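Local coordinates for lysyl-trna-dependent l-ysyl-phosphatidylgycerol synthase (Bacillus licheniformis, PDB 4V36), which probably transfers lysine from lysyl-tRNA to phosphatidylglycerol, a lipid modification associated with bacterial resistance, at residues A103-H106 / R111-K114; A208-M213 / D238-Y243. All blocks are in the same frame, centred on the assembly; numbering follows the deposited sequence.

Contact 1: residues A103-H106 / R111-K114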
loop_
_atom_site.group_PDB
_atom_site.type_symbol
_atom_site.label_atom_id
_atom_site.label_comp_id
_atom_site.label_asym_id
_atom_site.label_seq_id
_atom_site.Cartn_x
_atom_site.Cartn_y
_atom_site.Cartn_z
ATOM N N ALA A 103 0.592 -19.930 -8.698
ATOM C CA ALA A 103 0.368 -21.372 -8.663
ATOM C C ALA A 103 -0.620 -21.759 -7.566
ATOM O O ALA A 103 -1.320 -22.766 -7.676
ATOM C CB ALA A 103 1.685 -22.105 -8.470
ATOM N N LEU A 104 -0.671 -20.951 -6.514
ATOM C CA LEU A 104 -1.565 -21.201 -5.389
ATOM C C LEU A 104 -3.030 -21.034 -5.780
ATOM O O LEU A 104 -3.907 -21.707 -5.239
ATOM C CB LEU A 104 -1.233 -20.263 -4.226
ATOM C CG LEU A 104 0.165 -20.371 -3.613
ATOM C CD1 LEU A 104 0.393 -19.258 -2.604
ATOM C CD2 LEU A 104 0.356 -21.730 -2.963
ATOM N N TYR A 105 -3.289 -20.133 -6.722
ATOM C CA TYR A 105 -4.658 -19.794 -7.095
ATOM C C TYR A 105 -5.074 -20.443 -8.409
ATOM O O TYR A 105 -6.263 -20.626 -8.670
ATOM C CB TYR A 105 -4.817 -18.274 -7.188
ATOM C CG TYR A 105 -4.264 -17.535 -5.992
ATOM C CD1 TYR A 105 -5.013 -17.393 -4.832
ATOM C CD2 TYR A 105 -2.990 -16.985 -6.020
ATOM C CE1 TYR A 105 -4.509 -16.720 -3.735
ATOM C CE2 TYR A 105 -2.478 -16.311 -4.929
ATOM C CZ TYR A 105 -3.241 -16.181 -3.789
ATOM O OH TYR A 105 -2.735 -15.512 -2.700
ATOM N N HIS A 106 -4.092 -20.792 -9.235
ATOM C CA HIS A 106 -4.364 -21.395 -10.535
ATOM C C HIS A 106 -5.011 -22.769 -10.390
ATOM O O HIS A 106 -5.801 -23.185 -11.237
ATOM C CB HIS A 106 -3.075 -21.505 -11.352
ATOM C CG HIS A 106 -3.288 -21.985 -12.755
ATOM N ND1 HIS A 106 -4.508 -21.903 -13.392
ATOM C CD2 HIS A 106 -2.438 -22.554 -13.642
ATOM C CE1 HIS A 106 -4.399 -22.400 -14.612
ATOM N NE2 HIS A 106 -3.152 -22.801 -14.788
ATOM N N ARG A 111 -8.223 -16.851 -12.674
ATOM C CA ARG A 111 -7.558 -16.125 -13.749
ATOM C C ARG A 111 -6.903 -14.873 -13.177
ATOM O O ARG A 111 -7.246 -14.438 -12.078
ATOM C CB ARG A 111 -8.550 -15.767 -14.856
ATOM C CG ARG A 111 -9.132 -16.979 -15.564
ATOM C CD ARG A 111 -10.360 -16.624 -16.382
ATOM N NE ARG A 111 -10.905 -17.792 -17.068
ATOM C CZ ARG A 111 -12.086 -17.822 -17.674
ATOM N NH1 ARG A 111 -12.859 -16.746 -17.680
ATOM N NH2 ARG A 111 -12.498 -18.932 -18.273
ATOM N N PHE A 112 -5.964 -14.295 -13.917
ATOM C CA PHE A 112 -5.195 -13.174 -13.392
ATOM C C PHE A 112 -5.234 -11.953 -14.302
ATOM O O PHE A 112 -5.281 -12.072 -15.526
ATOM C CB PHE A 112 -3.746 -13.600 -13.150
ATOM C CG PHE A 112 -3.615 -14.822 -12.288
ATOM C CD1 PHE A 112 -3.780 -14.738 -10.914
ATOM C CD2 PHE A 112 -3.337 -16.056 -12.851
ATOM C CE1 PHE A 112 -3.666 -15.862 -10.118
ATOM C CE2 PHE A 112 -3.219 -17.183 -12.059
ATOM C CZ PHE A 112 -3.384 -17.086 -10.691
ATOM N N PHE A 113 -5.212 -10.778 -13.683
ATOM C CA PHE A 113 -5.243 -9.515 -14.403
ATOM C C PHE A 113 -4.273 -8.530 -13.762
ATOM O O PHE A 113 -4.375 -8.239 -12.570
ATOM C CB PHE A 113 -6.663 -8.945 -14.419
ATOM C CG PHE A 113 -6.754 -7.556 -14.980
ATOM C CD1 PHE A 113 -6.729 -7.348 -16.348
ATOM C CD2 PHE A 113 -6.875 -6.460 -14.141
ATOM C CE1 PHE A 113 -6.816 -6.071 -16.870
ATOM C CE2 PHE A 113 -6.961 -5.182 -14.655
ATOM C CZ PHE A 113 -6.931 -4.988 -16.022
ATOM N N LYS A 114 -3.332 -8.020 -14.550
ATOM C CA LYS A 114 -2.301 -7.131 -14.021
ATOM C C LYS A 114 -2.866 -5.751 -13.699
ATOM O O LYS A 114 -3.334 -5.037 -14.585
ATOM C CB LYS A 114 -1.137 -7.010 -15.007
ATOM C CG LYS A 114 0.148 -6.496 -14.377
ATOM C CD LYS A 114 1.345 -6.720 -15.287
ATOM C CE LYS A 114 2.649 -6.385 -14.576
ATOM N NZ LYS A 114 3.834 -6.623 -15.442
#

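Contact 2: residues A208-M213 / D238-Y243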
loop_
_atom_site.group_PDB
_atom_site.type_symbol
_atom_site.label_atom_id
_atom_site.label_comp_id
_atom_site.label_asym_id
_atom_site.label_seq_id
_atom_site.Cartn_x
_atom_site.Cartn_y
_atom_site.Cartn_z
ATOM N N ALA A 208 4.823 18.504 6.561
ATOM C CA ALA A 208 4.589 17.224 5.895
ATOM C C ALA A 208 4.887 16.051 6.824
ATOM O O ALA A 208 5.727 16.159 7.715
ATOM C CB ALA A 208 5.433 17.121 4.629
ATOM N N PHE A 209 4.201 14.930 6.614
ATOM C CA PHE A 209 4.481 13.728 7.394
ATOM C C PHE A 209 4.230 12.448 6.606
ATOM O O PHE A 209 3.414 12.419 5.683
ATOM C CB PHE A 209 3.654 13.714 8.684
ATOM C CG PHE A 209 2.197 13.396 8.480
ATOM C CD1 PHE A 209 1.287 14.404 8.209
ATOM C CD2 PHE A 209 1.734 12.091 8.581
ATOM C CE1 PHE A 209 -0.054 14.117 8.027
ATOM C CE2 PHE A 209 0.396 11.799 8.400
ATOM C CZ PHE A 209 -0.499 12.813 8.125
ATOM N N MET A 210 4.947 11.393 6.982
ATOM C CA MET A 210 4.778 10.069 6.393
ATOM C C MET A 210 4.936 9.009 7.473
ATOM O O MET A 210 5.726 9.182 8.399
ATOM C CB MET A 210 5.796 9.821 5.277
ATOM C CG MET A 210 5.756 10.819 4.133
ATOM S SD MET A 210 7.398 11.448 3.742
ATOM C CE MET A 210 7.805 12.284 5.273
ATOM N N ASN A 211 4.193 7.915 7.358
ATOM C CA ASN A 211 4.349 6.808 8.294
ATOM C C ASN A 211 5.159 5.674 7.670
ATOM O O ASN A 211 4.810 5.157 6.608
ATOM C CB ASN A 211 2.982 6.306 8.771
ATOM C CG ASN A 211 2.039 5.986 7.628
ATOM O OD1 ASN A 211 2.194 6.491 6.519
ATOM N ND2 ASN A 211 1.047 5.145 7.898
ATOM N N ILE A 212 6.250 5.302 8.334
ATOM C CA ILE A 212 7.175 4.299 7.812
ATOM C C ILE A 212 6.685 2.882 8.090
ATOM O O ILE A 212 6.557 2.476 9.245
ATOM C CB ILE A 212 8.583 4.468 8.416
ATOM C CG1 ILE A 212 9.011 5.936 8.375
ATOM C CG2 ILE A 212 9.586 3.587 7.687
ATOM C CD1 ILE A 212 9.087 6.507 6.979
ATOM N N MET A 213 6.431 2.128 7.026
ATOM C CA MET A 213 5.836 0.800 7.148
ATOM C C MET A 213 6.863 -0.308 7.367
ATOM O O MET A 213 7.908 -0.328 6.715
ATOM C CB MET A 213 4.997 0.491 5.905
ATOM C CG MET A 213 3.816 1.432 5.694
ATOM S SD MET A 213 2.547 1.309 6.974
ATOM C CE MET A 213 3.049 2.597 8.118
ATOM N N ASP A 238 8.764 15.076 -4.225
ATOM C CA ASP A 238 10.091 14.677 -4.673
ATOM C C ASP A 238 11.109 14.837 -3.552
ATOM O O ASP A 238 11.966 13.976 -3.355
ATOM C CB ASP A 238 10.521 15.494 -5.893
ATOM C CG ASP A 238 9.819 15.057 -7.163
ATOM O OD1 ASP A 238 9.565 13.844 -7.314
ATOM O OD2 ASP A 238 9.523 15.928 -8.010
ATOM N N ALA A 239 11.002 15.939 -2.817
ATOM C CA ALA A 239 11.907 16.220 -1.709
ATOM C C ALA A 239 11.799 15.164 -0.615
ATOM O O ALA A 239 12.808 14.709 -0.080
ATOM C CB ALA A 239 11.626 17.601 -1.137
ATOM N N LEU A 240 10.568 14.777 -0.290
ATOM C CA LEU A 240 10.326 13.809 0.773
ATOM C C LEU A 240 10.929 12.445 0.453
ATOM O O LEU A 240 11.522 11.808 1.321
ATOM C CB LEU A 240 8.826 13.667 1.039
ATOM C CG LEU A 240 8.129 14.885 1.650
ATOM C CD1 LEU A 240 6.667 14.585 1.921
ATOM C CD2 LEU A 240 8.835 15.333 2.921
ATOM N N PHE A 241 10.778 12.001 -0.791
ATOM C CA PHE A 241 11.342 10.720 -1.205
ATOM C C PHE A 241 12.867 10.758 -1.178
ATOM O O PHE A 241 13.512 9.757 -0.869
ATOM C CB PHE A 241 10.848 10.327 -2.598
ATOM C CG PHE A 241 9.481 9.705 -2.604
ATOM C CD1 PHE A 241 9.249 8.512 -1.943
ATOM C CD2 PHE A 241 8.432 10.306 -3.279
ATOM C CE1 PHE A 241 7.994 7.933 -1.945
ATOM C CE2 PHE A 241 7.175 9.733 -3.286
ATOM C CZ PHE A 241 6.954 8.545 -2.618
ATOM N N ILE A 242 13.437 11.915 -1.499
ATOM C CA ILE A 242 14.883 12.092 -1.439
ATOM C C ILE A 242 15.370 11.987 0.005
ATOM O O ILE A 242 16.339 11.283 0.292
ATOM C CB ILE A 242 15.316 13.444 -2.037
ATOM C CG1 ILE A 242 15.059 13.466 -3.545
ATOM C CG2 ILE A 242 16.788 13.706 -1.764
ATOM C CD1 ILE A 242 15.315 14.814 -4.186
ATOM N N TYR A 243 14.686 12.682 0.908
ATOM C CA TYR A 243 15.004 12.604 2.331
ATOM C C TYR A 243 14.773 11.196 2.870
ATOM O O TYR A 243 15.547 10.703 3.691
ATOM C CB TYR A 243 14.174 13.610 3.131
ATOM C CG TYR A 243 14.644 15.043 3.009
ATOM C CD1 TYR A 243 15.910 15.417 3.439
ATOM C CD2 TYR A 243 13.815 16.024 2.484
ATOM C CE1 TYR A 243 16.343 16.725 3.336
ATOM C CE2 TYR A 243 14.238 17.336 2.376
ATOM C CZ TYR A 243 15.502 17.680 2.805
ATOM O OH TYR A 243 15.926 18.985 2.701
#

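Contact 1: residues A103-H106 / R111-K114
F112 meets Y105 and H106 with the outer rim of its ring, a worked example of how an aromatic side chain can fill the angle between a short helix and the strand that follows. The methylene of Y105 is the main partner: its CB lies 4.0 Å from F112 CE1, at the ring's edge and close to its plane. The backbone reaches the same rim, with H106 N 4.0 Å from F112 CZ, and an amide placed there approaches the edge of the ring instead of its pi face. The CB of H106 stands more loosely alongside, 4.4 Å from F112 CE2. Helix 102-106 links strands 91-97 and 111-122, which run parallel but are separated by strand 305-313, the inserted-strand arrangement of acetyltransferase-like (GNAT) domains. With chi1 at -54°, CG of F112 lies anti to its own carbonyl carbon, and the ring extends from the strand to the helix end. Y105 has the same kind of first torsion (-49°), but here it carries the phenol away from F112; the ring meets that of F94, and OH is hydrogen-bonded to D66 OD1. One face of the phenol carries L104 CB, 4.1 Å above the plane and offset toward the rim.

Contact 2: residues A208-M213 / D238-Y243
A208 and M210 meet L240 through aliphatic groups and a thioether alone; the flat groups close by are engaged with other parts of the fold. The F241 ring is edge-to-face with F292, F209 sets out from the other side of the strand and touches F186, and the amide of N211 is held through OD1 by L225 N. What remains between strand 206-213 and helix 236-251 is an apolar seam of an acetyltransferase-like (GNAT) fold. The helix belongs to a beta-alpha-beta crossover joining the adjacent parallel strands 220-228 and 255-261, and it also packs on the neighbouring strand 206-213. Alternation along that strand brings A208 and M210, two residues apart, to the same face, where L240 points at both. Its CD1 touches both, 3.9 Å from A208 CB and 3.7 Å from M210 SD. L199 and M226, on the strands flanking 206-213, also touch L240, so that a single leucine rests on three strands. M210 is bent: chi2 of 131° lies well away from a staggered value, and a chi3 of -63° folds the methyl back. The sulfur thereby faces the stem of the leucine as well as its branch, with SD 3.8 Å from L240 CB. Beyond it, M210 CE approaches the second methyl, L240 CD2, at 4.0 Å.

How the contacts relate
Contact 1 and contact 2 illustrate how one long mixed sheet can carry helices at distant places. Their centres are 33 Å apart and lie on opposite sides of the chain's centre, while their nearest atoms remain about 20 Å from each other. Both reach the same sheet, contact 1 through strand 111-122 and contact 2 through strand 206-213, with strands 255-261 and 220-228 between. Contact 2 is near the pocket seen with lysine amide: the M210 side chain is about 8 Å from the ligand and touches M226, a pocket residue. Near contact 1, a TRS molecule, probably from the crystallisation liquor, is about 10 Å from the side chain of F112.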